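Local coordinates for Glyoxalase/Bleomycin resistance protein (Bacillus cereus ATCC 14579, PDB 1XQA) that is of unknown function but, as a metal-binding member of the glyoxalase/bleomycin resistance/dioxygenase superfamily, is possibly a glyoxalase, at residues R18-K23 with E102-F107; E89-K92 with T98-V101. All blocks are in the same frame, centred on the assembly; numbering follows the deposited sequence.

The chain first enters contact 1 at R18-K23, on helix 14-25, which follows strand 6-11. It then completes a four-stranded sheet begun by strand 6-11, starts a second with strand 64-67, and passes through helix 71-83 to E89-K92. After only five intervening residues, T98-V101 turns back against this piece, so contact 2 closes a short hairpin. The chain runs on along strand 97-103 into the turn at E102-F107, which returns to the early helix and closes contact 1 across 78 intervening residues. The small loop therefore sits wholly within the large one. Contact 2 adds an edge to the second sheet, and contact 1 fastens the turn that follows strand 97-103 to helix 14-25.

Contact 1 (R18-K23 with E102-F107)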
loop_
_atom_site.group_PDB
_atom_site.type_symbol
_atom_site.label_atom_id
_atom_site.label_comp_id
_atom_site.label_asym_id
_atom_site.label_seq_id
_atom_site.Cartn_x
_atom_site.Cartn_y
_atom_site.Cartn_z
ATOM N N ARG A 18 0.979 -9.733 2.711
ATOM C CA ARG A 18 1.380 -8.866 1.584
ATOM C C ARG A 18 0.698 -7.503 1.605
ATOM O O ARG A 18 1.342 -6.458 1.468
ATOM C CB ARG A 18 1.083 -9.562 0.264
ATOM C CG ARG A 18 1.320 -8.702 -0.970
ATOM C CD ARG A 18 0.970 -9.458 -2.213
ATOM N NE ARG A 18 0.928 -8.573 -3.371
ATOM C CZ ARG A 18 0.550 -8.951 -4.589
ATOM N NH1 ARG A 18 0.189 -10.218 -4.830
ATOM N NH2 ARG A 18 0.557 -8.069 -5.578
ATOM N N GLU A 19 -0.620 -7.505 1.761
ATOM C CA GLU A 19 -1.361 -6.269 1.630
ATOM C C GLU A 19 -1.028 -5.305 2.788
ATOM O O GLU A 19 -0.953 -4.098 2.588
ATOM C CB GLU A 19 -2.862 -6.549 1.444
ATOM C CG GLU A 19 -3.670 -6.619 2.700
ATOM C CD GLU A 19 -5.089 -7.144 2.471
ATOM O OE1 GLU A 19 -5.680 -7.652 3.458
ATOM O OE2 GLU A 19 -5.590 -7.067 1.321
ATOM N N PHE A 20 -0.793 -5.859 3.976
ATOM C CA PHE A 20 -0.366 -5.081 5.144
ATOM C C PHE A 20 1.008 -4.440 4.897
ATOM O O PHE A 20 1.207 -3.245 5.149
ATOM C CB PHE A 20 -0.296 -5.991 6.376
ATOM C CG PHE A 20 0.034 -5.269 7.652
ATOM C CD1 PHE A 20 -0.952 -4.533 8.315
ATOM C CD2 PHE A 20 1.327 -5.341 8.209
ATOM C CE1 PHE A 20 -0.664 -3.881 9.517
ATOM C CE2 PHE A 20 1.623 -4.684 9.416
ATOM C CZ PHE A 20 0.615 -3.948 10.066
ATOM N N LEU A 21 1.944 -5.234 4.363
ATOM C CA LEU A 21 3.303 -4.737 4.095
ATOM C C LEU A 21 3.315 -3.674 2.999
ATOM O O LEU A 21 4.080 -2.697 3.071
ATOM C CB LEU A 21 4.249 -5.899 3.769
ATOM C CG LEU A 21 4.582 -6.805 4.950
ATOM C CD1 LEU A 21 5.170 -8.131 4.428
ATOM C CD2 LEU A 21 5.512 -6.114 5.977
ATOM N N GLU A 22 2.450 -3.849 2.003
ATOM C CA GLU A 22 2.267 -2.830 0.961
ATOM C C GLU A 22 1.700 -1.539 1.507
ATOM O O GLU A 22 2.251 -0.469 1.269
ATOM C CB GLU A 22 1.378 -3.351 -0.165
ATOM C CG GLU A 22 2.085 -4.417 -0.974
ATOM C CD GLU A 22 1.166 -5.191 -1.892
ATOM O OE1 GLU A 22 -0.071 -5.085 -1.760
ATOM O OE2 GLU A 22 1.697 -5.940 -2.727
ATOM N N LYS A 23 0.612 -1.642 2.260
ATOM C CA LYS A 23 -0.078 -0.460 2.756
ATOM C C LYS A 23 0.750 0.358 3.743
ATOM O O LYS A 23 0.887 1.580 3.584
ATOM C CB LYS A 23 -1.401 -0.861 3.408
ATOM C CG LYS A 23 -2.267 0.352 3.772
ATOM C CD LYS A 23 -3.627 -0.065 4.224
ATOM C CE LYS A 23 -4.426 1.162 4.605
ATOM N NZ LYS A 23 -5.878 0.839 4.804
ATOM N N GLU A 102 1.466 -6.570 15.972
ATOM C CA GLU A 102 1.255 -7.948 15.539
ATOM C C GLU A 102 0.656 -7.890 14.161
ATOM O O GLU A 102 -0.470 -7.396 13.999
ATOM C CB GLU A 102 0.283 -8.655 16.465
ATOM C CG GLU A 102 0.571 -8.449 17.908
ATOM C CD GLU A 102 1.395 -9.545 18.464
ATOM O OE1 GLU A 102 0.876 -10.251 19.363
ATOM O OE2 GLU A 102 2.542 -9.707 17.987
ATOM N N ALA A 103 1.397 -8.401 13.178
ATOM C CA ALA A 103 1.051 -8.232 11.765
ATOM C C ALA A 103 0.185 -9.370 11.248
ATOM O O ALA A 103 0.297 -10.512 11.737
ATOM C CB ALA A 103 2.312 -8.132 10.927
ATOM N N PRO A 104 -0.682 -9.070 10.255
ATOM C CA PRO A 104 -1.382 -10.119 9.518
ATOM C C PRO A 104 -0.401 -11.187 9.040
ATOM O O PRO A 104 0.704 -10.860 8.568
ATOM C CB PRO A 104 -1.989 -9.365 8.334
ATOM C CG PRO A 104 -2.298 -7.999 8.902
ATOM C CD PRO A 104 -1.084 -7.725 9.791
ATOM N N GLY A 105 -0.797 -12.445 9.181
ATOM C CA GLY A 105 0.082 -13.567 8.861
ATOM C C GLY A 105 0.817 -14.148 10.059
ATOM O O GLY A 105 1.412 -15.222 9.959
ATOM N N GLY A 106 0.791 -13.454 11.197
ATOM C CA GLY A 106 1.244 -14.058 12.457
ATOM C C GLY A 106 2.688 -13.851 12.886
ATOM O O GLY A 106 3.310 -14.773 13.436
ATOM N N PHE A 107 3.214 -12.651 12.653
ATOM C CA PHE A 107 4.539 -12.261 13.138
ATOM C C PHE A 107 4.505 -10.813 13.615
ATOM O O PHE A 107 3.606 -10.049 13.241
ATOM C CB PHE A 107 5.600 -12.437 12.041
ATOM C CG PHE A 107 5.396 -11.544 10.864
ATOM C CD1 PHE A 107 6.129 -10.367 10.729
ATOM C CD2 PHE A 107 4.445 -11.857 9.891
ATOM C CE1 PHE A 107 5.927 -9.526 9.642
ATOM C CE2 PHE A 107 4.234 -11.024 8.809
ATOM C CZ PHE A 107 4.984 -9.843 8.683
#
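The backbone of A103, whose methyl group meets F20 of the helix, is bonded twice to its own turn: its N gives a 2.8 Å hydrogen bond to F107 O, and A103 O accepts G106 N at 3.0 Å. With P104 and G105 at its corners, A103-G106 is a type II beta turn, and the two bonds hold the turn that presents P104 to the helix. Across the contact there is no hydrogen bond; the work is done by a CH-pi interaction. P104 CD stands 3.5 Å from the centroid of the F20 ring, only 17° off its normal, and comes as near as 3.4 Å to F20 CG, toward the rim. CG of F20 is anti to the backbone N (chi1 -176°), which carries the ring away from the helix, so that one face meets the proline, the two side chains crossing at about a right angle. Beside the proline, A103 CB approaches F20 CE2 obliquely at 3.8 Å.

The vicinal oxygen chelate (VOC) fold of this superfamily is built of paired beta-alpha-beta-beta-beta modules, each giving a mixed four-stranded sheet. Here the turn linking strands 97-103 and 107-112 is seated on helix 14-25, with Y24 and F86 also meeting the F20 ring and I109 touching both F20 and A103.

On the side of the helix facing strand 28-33, R18 NE reaches E22 OE2 at 2.8 Å in a nearly straight salt bridge (171°). The oxygen lies in the guanidinium plane; the carboxylate is met on its syn side but well out of its own plane. R18 NH2 is hydrogen-bonded to C29 O of the second subunit.

Contact 2 (E89-K92 with T98-V101); sequences EPPK and TFYV
K92 and T98 form an antiparallel hydrogen-bonded pair: K92 N donates to T98 O at 2.9 Å, close to straight (167°), and T98 N donates to K92 O at 2.9 Å with more bend (156°). T98 O also receives a CA-H...O contact from P91, its CA 3.3 Å away. A water bridges further along, accepting from E89 N at 3.0 Å and donating to Y100 O at 2.6 Å, where the two backbones have parted.

This is a beta hairpin at the edge of one of the two four-stranded sheets of the VOC fold, with 92-93 an outermost strand. On the face carrying T98 lie E110, a magnesium ligand, and the metal itself, about 6 Å from the T98 side chain. H63, also a ligand of the magnesium ion, meets Y100 edge-to-face.

Apolar packing uses P91 and F99, which lie side by side pointing the same way, P91 CG 3.9 Å from F99 CD2. A chi1 of 72° sets the F99 ring alongside P91, where V74 and N78 of helix 71-83 touch the side chain. Of the charged groups, K92 NZ folds back to E89 OE1 in a 3.2 Å salt bridge, meeting it from above the carboxylate plane.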
loop_
_atom_site.group_PDB
_atom_site.type_symbol
_atom_site.label_atom_id
_atom_site.label_comp_id
_atom_site.label_asym_id
_atom_site.label_seq_id
_atom_site.Cartn_x
_atom_site.Cartn_y
_atom_site.Cartn_z
ATOM N N GLU A 89 0.280 0.381 21.016
ATOM C CA GLU A 89 0.454 1.371 22.060
ATOM C C GLU A 89 1.322 2.492 21.486
ATOM O O GLU A 89 1.937 2.310 20.424
ATOM C CB GLU A 89 1.031 0.742 23.343
ATOM C CG GLU A 89 2.429 0.149 23.251
ATOM C CD GLU A 89 2.981 -0.318 24.611
ATOM O OE1 GLU A 89 3.881 0.364 25.159
ATOM O OE2 GLU A 89 2.512 -1.361 25.131
ATOM N N PRO A 90 1.349 3.665 22.148
ATOM C CA PRO A 90 2.227 4.719 21.652
ATOM C C PRO A 90 3.687 4.269 21.629
ATOM O O PRO A 90 4.061 3.369 22.386
ATOM C CB PRO A 90 2.041 5.839 22.676
ATOM C CG PRO A 90 0.705 5.588 23.264
ATOM C CD PRO A 90 0.597 4.099 23.337
ATOM N N PRO A 91 4.516 4.888 20.762
ATOM C CA PRO A 91 5.937 4.533 20.766
ATOM C C PRO A 91 6.610 4.940 22.077
ATOM O O PRO A 91 6.201 5.912 22.716
ATOM C CB PRO A 91 6.513 5.349 19.600
ATOM C CG PRO A 91 5.319 5.743 18.764
ATOM C CD PRO A 91 4.213 5.921 19.757
ATOM N N LYS A 92 7.637 4.194 22.469
ATOM C CA LYS A 92 8.368 4.502 23.705
ATOM C C LYS A 92 9.850 4.759 23.426
ATOM O O LYS A 92 10.424 4.180 22.511
ATOM C CB LYS A 92 8.187 3.368 24.728
ATOM C CG LYS A 92 6.716 3.004 25.022
ATOM C CD LYS A 92 6.110 3.887 26.123
ATOM C CE LYS A 92 4.710 4.407 25.758
ATOM N NZ LYS A 92 3.598 3.419 25.875
ATOM N N THR A 98 10.382 3.455 19.725
ATOM C CA THR A 98 9.953 2.146 19.192
ATOM C C THR A 98 8.521 1.758 19.566
ATOM O O THR A 98 8.071 1.998 20.685
ATOM C CB THR A 98 10.847 1.010 19.766
ATOM O OG1 THR A 98 12.224 1.402 19.725
ATOM C CG2 THR A 98 10.671 -0.289 18.989
ATOM N N PHE A 99 7.817 1.115 18.638
ATOM C CA PHE A 99 6.636 0.358 19.017
ATOM C C PHE A 99 6.587 -0.931 18.221
ATOM O O PHE A 99 7.332 -1.105 17.249
ATOM C CB PHE A 99 5.351 1.162 18.833
ATOM C CG PHE A 99 4.947 1.371 17.390
ATOM C CD1 PHE A 99 4.087 0.478 16.759
ATOM C CD2 PHE A 99 5.403 2.481 16.685
ATOM C CE1 PHE A 99 3.699 0.670 15.444
ATOM C CE2 PHE A 99 5.014 2.689 15.360
ATOM C CZ PHE A 99 4.166 1.789 14.745
ATOM N N TYR A 100 5.711 -1.825 18.650
ATOM C CA TYR A 100 5.539 -3.095 17.979
ATOM C C TYR A 100 4.088 -3.251 17.523
ATOM O O TYR A 100 3.171 -2.670 18.116
ATOM C CB TYR A 100 5.937 -4.252 18.890
ATOM C CG TYR A 100 7.351 -4.141 19.396
ATOM C CD1 TYR A 100 8.400 -4.724 18.705
ATOM C CD2 TYR A 100 7.644 -3.387 20.538
ATOM C CE1 TYR A 100 9.708 -4.605 19.155
ATOM C CE2 TYR A 100 8.949 -3.248 20.995
ATOM C CZ TYR A 100 9.974 -3.859 20.296
ATOM O OH TYR A 100 11.273 -3.739 20.749
ATOM N N VAL A 101 3.893 -4.073 16.500
ATOM C CA VAL A 101 2.562 -4.407 16.031
ATOM C C VAL A 101 2.527 -5.868 15.592
ATOM O O VAL A 101 3.452 -6.346 14.937
ATOM C CB VAL A 101 2.093 -3.457 14.891
ATOM C CG1 VAL A 101 3.028 -3.516 13.678
ATOM C CG2 VAL A 101 0.605 -3.729 14.491
HETATM O O HOH W 1 2.213 -1.754 20.324
#